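Local coordinates for peptidase, C14 family (Geobacter sulfurreducens PCA, PDB 3BIJ), which is of unknown function but probably acts as a caspase-like cysteine endopeptidase, at residues A[2-14]-A[44-56]. Numbering follows the deposited sequence.
Sequences PKGIALALGLNAV and GFAVTTLMTKAAT
Leu11, just past strand 4-10, meets Ala55 in the turn that follows strand 46-51. The side chain of Leu11 can be followed outward. Its CB lies near Thr52 CA. CG sits 3.6 Å from Ala55 CB and is also close to Thr52 CA. At the tip, CD1 lies beside the same Ala55 methyl, and CD2 meets Ala55 CB at 3.5 Å and Ala55 O at the same distance. In Leu11, CG lies anti to the carbonyl carbon (chi1 -56°), and chi2, near 94°, sets both methyls against Ala55, the centre of an inverse gamma turn. Cutting Leu11 back to an alanine would probably take away the branches that touch the Ala55 methyl and leave a gap beside the turn.

Seven backbone hydrogen bonds join the segments. They run from Ala46 N to Gly4 O (2.9 Å) through to Thr52 N and Gly10 O. The bond from Leu50 N to Ala8 O is nearly straight, 168° at the hydrogen. On one face of the sheet, Leu9 and Leu50 run alongside each other, with Leu9 CD2 3.7 Å from Leu50 CB. Helix 57-70 covers Leu7 and Leu9. On the other face, Ala6 CB packs against Phe45 CD1 at 3.7 Å, and helix 29-42 covers Phe45 and Val47. Strand 76-89 pairs with the far side of strand 4-10. Strand 4-10, helix 29-42 and strand 46-51 form a beta-alpha-beta unit, part of the alpha/beta/alpha sandwich characteristic of caspase-like domains.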
loop_
_atom_site.group_PDB
_atom_site.type_symbol
_atom_site.label_atom_id
_atom_site.label_comp_id
_atom_site.label_asym_id
_atom_site.label_seq_id
_atom_site.Cartn_x
_atom_site.Cartn_y
_atom_site.Cartn_z
ATOM N N PRO A 2 14.198 -52.897 -6.763
ATOM C CA PRO A 2 13.983 -51.668 -5.946
ATOM C C PRO A 2 12.502 -51.426 -5.659
ATOM O O PRO A 2 11.694 -51.395 -6.576
ATOM C CB PRO A 2 14.579 -50.517 -6.740
ATOM C CG PRO A 2 15.700 -51.231 -7.476
ATOM C CD PRO A 2 15.124 -52.607 -7.871
ATOM N N LYS A 3 12.135 -51.259 -4.396
ATOM C CA LYS A 3 10.730 -51.013 -4.064
ATOM C C LYS A 3 10.570 -49.631 -3.428
ATOM O O LYS A 3 11.521 -48.847 -3.401
ATOM C CB LYS A 3 10.208 -52.108 -3.128
ATOM C CG LYS A 3 11.126 -52.396 -1.952
ATOM C CD LYS A 3 10.718 -53.659 -1.230
ATOM C CE LYS A 3 11.697 -53.985 -0.117
ATOM N NZ LYS A 3 13.017 -54.403 -0.664
ATOM N N GLY A 4 9.386 -49.321 -2.908
ATOM C CA GLY A 4 9.212 -48.006 -2.317
ATOM C C GLY A 4 8.102 -47.870 -1.295
ATOM O O GLY A 4 7.016 -48.425 -1.468
ATOM N N ILE A 5 8.383 -47.128 -0.225
ATOM C CA ILE A 5 7.412 -46.889 0.837
ATOM C C ILE A 5 7.265 -45.386 1.025
ATOM O O ILE A 5 8.248 -44.669 1.190
ATOM C CB ILE A 5 7.856 -47.500 2.189
ATOM C CG1 ILE A 5 7.881 -49.020 2.094
ATOM C CG2 ILE A 5 6.927 -47.019 3.302
ATOM C CD1 ILE A 5 8.413 -49.699 3.329
ATOM N N ALA A 6 6.025 -44.923 1.012
ATOM C CA ALA A 6 5.744 -43.515 1.176
ATOM C C ALA A 6 4.871 -43.274 2.407
ATOM O O ALA A 6 4.013 -44.098 2.750
ATOM C CB ALA A 6 5.052 -42.983 -0.079
ATOM N N LEU A 7 5.101 -42.135 3.058
ATOM C CA LEU A 7 4.348 -41.716 4.240
ATOM C C LEU A 7 3.868 -40.275 4.009
ATOM O O LEU A 7 4.661 -39.337 4.061
ATOM C CB LEU A 7 5.238 -41.742 5.485
ATOM C CG LEU A 7 4.610 -42.137 6.824
ATOM C CD1 LEU A 7 5.492 -41.613 7.958
ATOM C CD2 LEU A 7 3.214 -41.594 6.957
ATOM N N ALA A 8 2.576 -40.106 3.749
ATOM C CA ALA A 8 2.013 -38.787 3.510
ATOM C C ALA A 8 1.357 -38.317 4.798
ATOM O O ALA A 8 0.443 -38.965 5.309
ATOM C CB ALA A 8 0.981 -38.847 2.376
ATOM N N LEU A 9 1.838 -37.196 5.324
ATOM C CA LEU A 9 1.312 -36.636 6.553
ATOM C C LEU A 9 0.630 -35.318 6.264
ATOM O O LEU A 9 1.164 -34.478 5.540
ATOM C CB LEU A 9 2.436 -36.391 7.551
ATOM C CG LEU A 9 3.323 -37.583 7.934
ATOM C CD1 LEU A 9 4.424 -37.114 8.878
ATOM C CD2 LEU A 9 2.478 -38.659 8.596
ATOM N N GLY A 10 -0.549 -35.136 6.841
ATOM C CA GLY A 10 -1.293 -33.905 6.652
ATOM C C GLY A 10 -2.070 -33.578 7.915
ATOM O O GLY A 10 -2.868 -34.389 8.392
ATOM N N LEU A 11 -1.831 -32.395 8.474
ATOM C CA LEU A 11 -2.529 -31.998 9.689
ATOM C C LEU A 11 -3.120 -30.618 9.574
ATOM O O LEU A 11 -2.403 -29.627 9.677
ATOM C CB LEU A 11 -1.581 -32.005 10.883
ATOM C CG LEU A 11 -0.861 -33.318 11.146
ATOM C CD1 LEU A 11 0.488 -33.309 10.461
ATOM C CD2 LEU A 11 -0.703 -33.495 12.641
ATOM N N ASN A 12 -4.421 -30.520 9.351
ATOM C CA ASN A 12 -4.980 -29.185 9.277
ATOM C C ASN A 12 -5.678 -28.837 10.592
ATOM O O ASN A 12 -6.632 -28.062 10.633
ATOM C CB ASN A 12 -5.903 -29.037 8.072
ATOM C CG ASN A 12 -6.782 -30.206 7.889
ATOM O OD1 ASN A 12 -7.280 -30.769 8.862
ATOM N ND2 ASN A 12 -7.001 -30.594 6.639
ATOM N N ALA A 13 -5.161 -29.435 11.664
ATOM C CA ALA A 13 -5.624 -29.202 13.024
ATOM C C ALA A 13 -4.752 -30.022 13.959
ATOM O O ALA A 13 -4.151 -31.016 13.544
ATOM C CB ALA A 13 -7.085 -29.603 13.185
ATOM N N VAL A 14 -4.644 -29.575 15.205
ATOM C CA VAL A 14 -3.872 -30.289 16.216
ATOM C C VAL A 14 -4.673 -30.296 17.515
ATOM O O VAL A 14 -5.697 -29.622 17.626
ATOM C CB VAL A 14 -2.493 -29.648 16.470
ATOM C CG1 VAL A 14 -1.687 -29.667 15.186
ATOM C CG2 VAL A 14 -2.636 -28.235 17.010
ATOM N N GLY A 44 4.108 -46.513 -7.805
ATOM C CA GLY A 44 4.509 -47.824 -7.316
ATOM C C GLY A 44 4.964 -47.834 -5.874
ATOM O O GLY A 44 5.760 -48.679 -5.470
ATOM N N PHE A 45 4.440 -46.891 -5.097
ATOM C CA PHE A 45 4.769 -46.755 -3.685
ATOM C C PHE A 45 3.735 -47.441 -2.792
ATOM O O PHE A 45 2.548 -47.457 -3.107
ATOM C CB PHE A 45 4.830 -45.265 -3.318
ATOM C CG PHE A 45 6.201 -44.656 -3.432
ATOM C CD1 PHE A 45 7.171 -44.918 -2.465
ATOM C CD2 PHE A 45 6.528 -43.819 -4.509
ATOM C CE1 PHE A 45 8.444 -44.364 -2.563
ATOM C CE2 PHE A 45 7.797 -43.258 -4.620
ATOM C CZ PHE A 45 8.763 -43.531 -3.643
ATOM N N ALA A 46 4.188 -48.030 -1.693
ATOM C CA ALA A 46 3.268 -48.627 -0.738
ATOM C C ALA A 46 2.996 -47.437 0.181
ATOM O O ALA A 46 3.748 -47.198 1.128
ATOM C CB ALA A 46 3.952 -49.750 0.040
ATOM N N VAL A 47 1.938 -46.689 -0.106
ATOM C CA VAL A 47 1.614 -45.498 0.666
ATOM C C VAL A 47 0.753 -45.690 1.912
ATOM O O VAL A 47 -0.140 -46.537 1.952
ATOM C CB VAL A 47 0.941 -44.436 -0.244
ATOM C CG1 VAL A 47 -0.283 -45.024 -0.896
ATOM C CG2 VAL A 47 0.568 -43.200 0.568
ATOM N N THR A 48 1.050 -44.880 2.926
ATOM C CA THR A 48 0.350 -44.869 4.211
ATOM C C THR A 48 0.047 -43.398 4.480
ATOM O O THR A 48 0.966 -42.583 4.554
ATOM C CB THR A 48 1.260 -45.374 5.348
ATOM O OG1 THR A 48 1.737 -46.684 5.029
ATOM C CG2 THR A 48 0.509 -45.415 6.667
ATOM N N THR A 49 -1.225 -43.058 4.623
ATOM C CA THR A 49 -1.631 -41.679 4.867
ATOM C C THR A 49 -2.092 -41.451 6.317
ATOM O O THR A 49 -2.868 -42.236 6.868
ATOM C CB THR A 49 -2.798 -41.289 3.921
ATOM O OG1 THR A 49 -2.479 -41.692 2.587
ATOM C CG2 THR A 49 -3.039 -39.793 3.939
ATOM N N LEU A 50 -1.613 -40.372 6.929
ATOM C CA LEU A 50 -2.002 -40.027 8.288
ATOM C C LEU A 50 -2.564 -38.613 8.284
ATOM O O LEU A 50 -1.846 -37.656 7.986
ATOM C CB LEU A 50 -0.805 -40.126 9.234
ATOM C CG LEU A 50 -0.292 -41.560 9.435
ATOM C CD1 LEU A 50 0.891 -41.573 10.380
ATOM C CD2 LEU A 50 -1.420 -42.438 9.997
HETATM N N MSE A 51 -3.852 -38.490 8.605
HETATM C CA MSE A 51 -4.525 -37.194 8.611
HETATM C C MSE A 51 -4.726 -36.696 10.030
HETATM O O MSE A 51 -5.201 -37.432 10.881
HETATM C CB MSE A 51 -5.891 -37.296 7.929
HETATM C CG MSE A 51 -5.907 -38.098 6.639
HETATM SE SE MSE A 51 -5.294 -37.129 5.074
HETATM C CE MSE A 51 -3.514 -36.867 5.533
ATOM N N THR A 52 -4.372 -35.436 10.262
ATOM C CA THR A 52 -4.482 -34.791 11.567
ATOM C C THR A 52 -4.508 -35.744 12.774
ATOM O O THR A 52 -3.455 -36.190 13.237
ATOM C CB THR A 52 -5.707 -33.867 11.613
ATOM O OG1 THR A 52 -6.893 -34.653 11.580
ATOM C CG2 THR A 52 -5.709 -32.940 10.416
ATOM N N LYS A 53 -5.696 -36.064 13.285
ATOM C CA LYS A 53 -5.815 -36.948 14.451
ATOM C C LYS A 53 -4.959 -38.189 14.361
ATOM O O LYS A 53 -4.478 -38.692 15.369
ATOM C CB LYS A 53 -7.263 -37.374 14.655
ATOM C CG LYS A 53 -8.132 -36.316 15.284
ATOM C CD LYS A 53 -9.410 -36.928 15.819
ATOM C CE LYS A 53 -10.178 -35.930 16.680
ATOM N NZ LYS A 53 -11.363 -36.582 17.321
ATOM N N ALA A 54 -4.779 -38.677 13.141
ATOM C CA ALA A 54 -3.991 -39.869 12.903
ATOM C C ALA A 54 -2.486 -39.579 12.904
ATOM O O ALA A 54 -1.681 -40.481 13.144
ATOM C CB ALA A 54 -4.412 -40.502 11.571
ATOM N N ALA A 55 -2.100 -38.335 12.633
ATOM C CA ALA A 55 -0.677 -37.988 12.595
ATOM C C ALA A 55 -0.122 -37.655 13.969
ATOM O O ALA A 55 0.189 -36.504 14.258
ATOM C CB ALA A 55 -0.451 -36.815 11.643
ATOM N N THR A 56 0.021 -38.671 14.811
ATOM C CA THR A 56 0.538 -38.460 16.155
ATOM C C THR A 56 2.019 -38.786 16.256
ATOM O O THR A 56 2.586 -39.387 15.350
ATOM C CB THR A 56 -0.183 -39.340 17.159
ATOM O OG1 THR A 56 0.232 -40.699 16.973
ATOM C CG2 THR A 56 -1.680 -39.241 16.963
#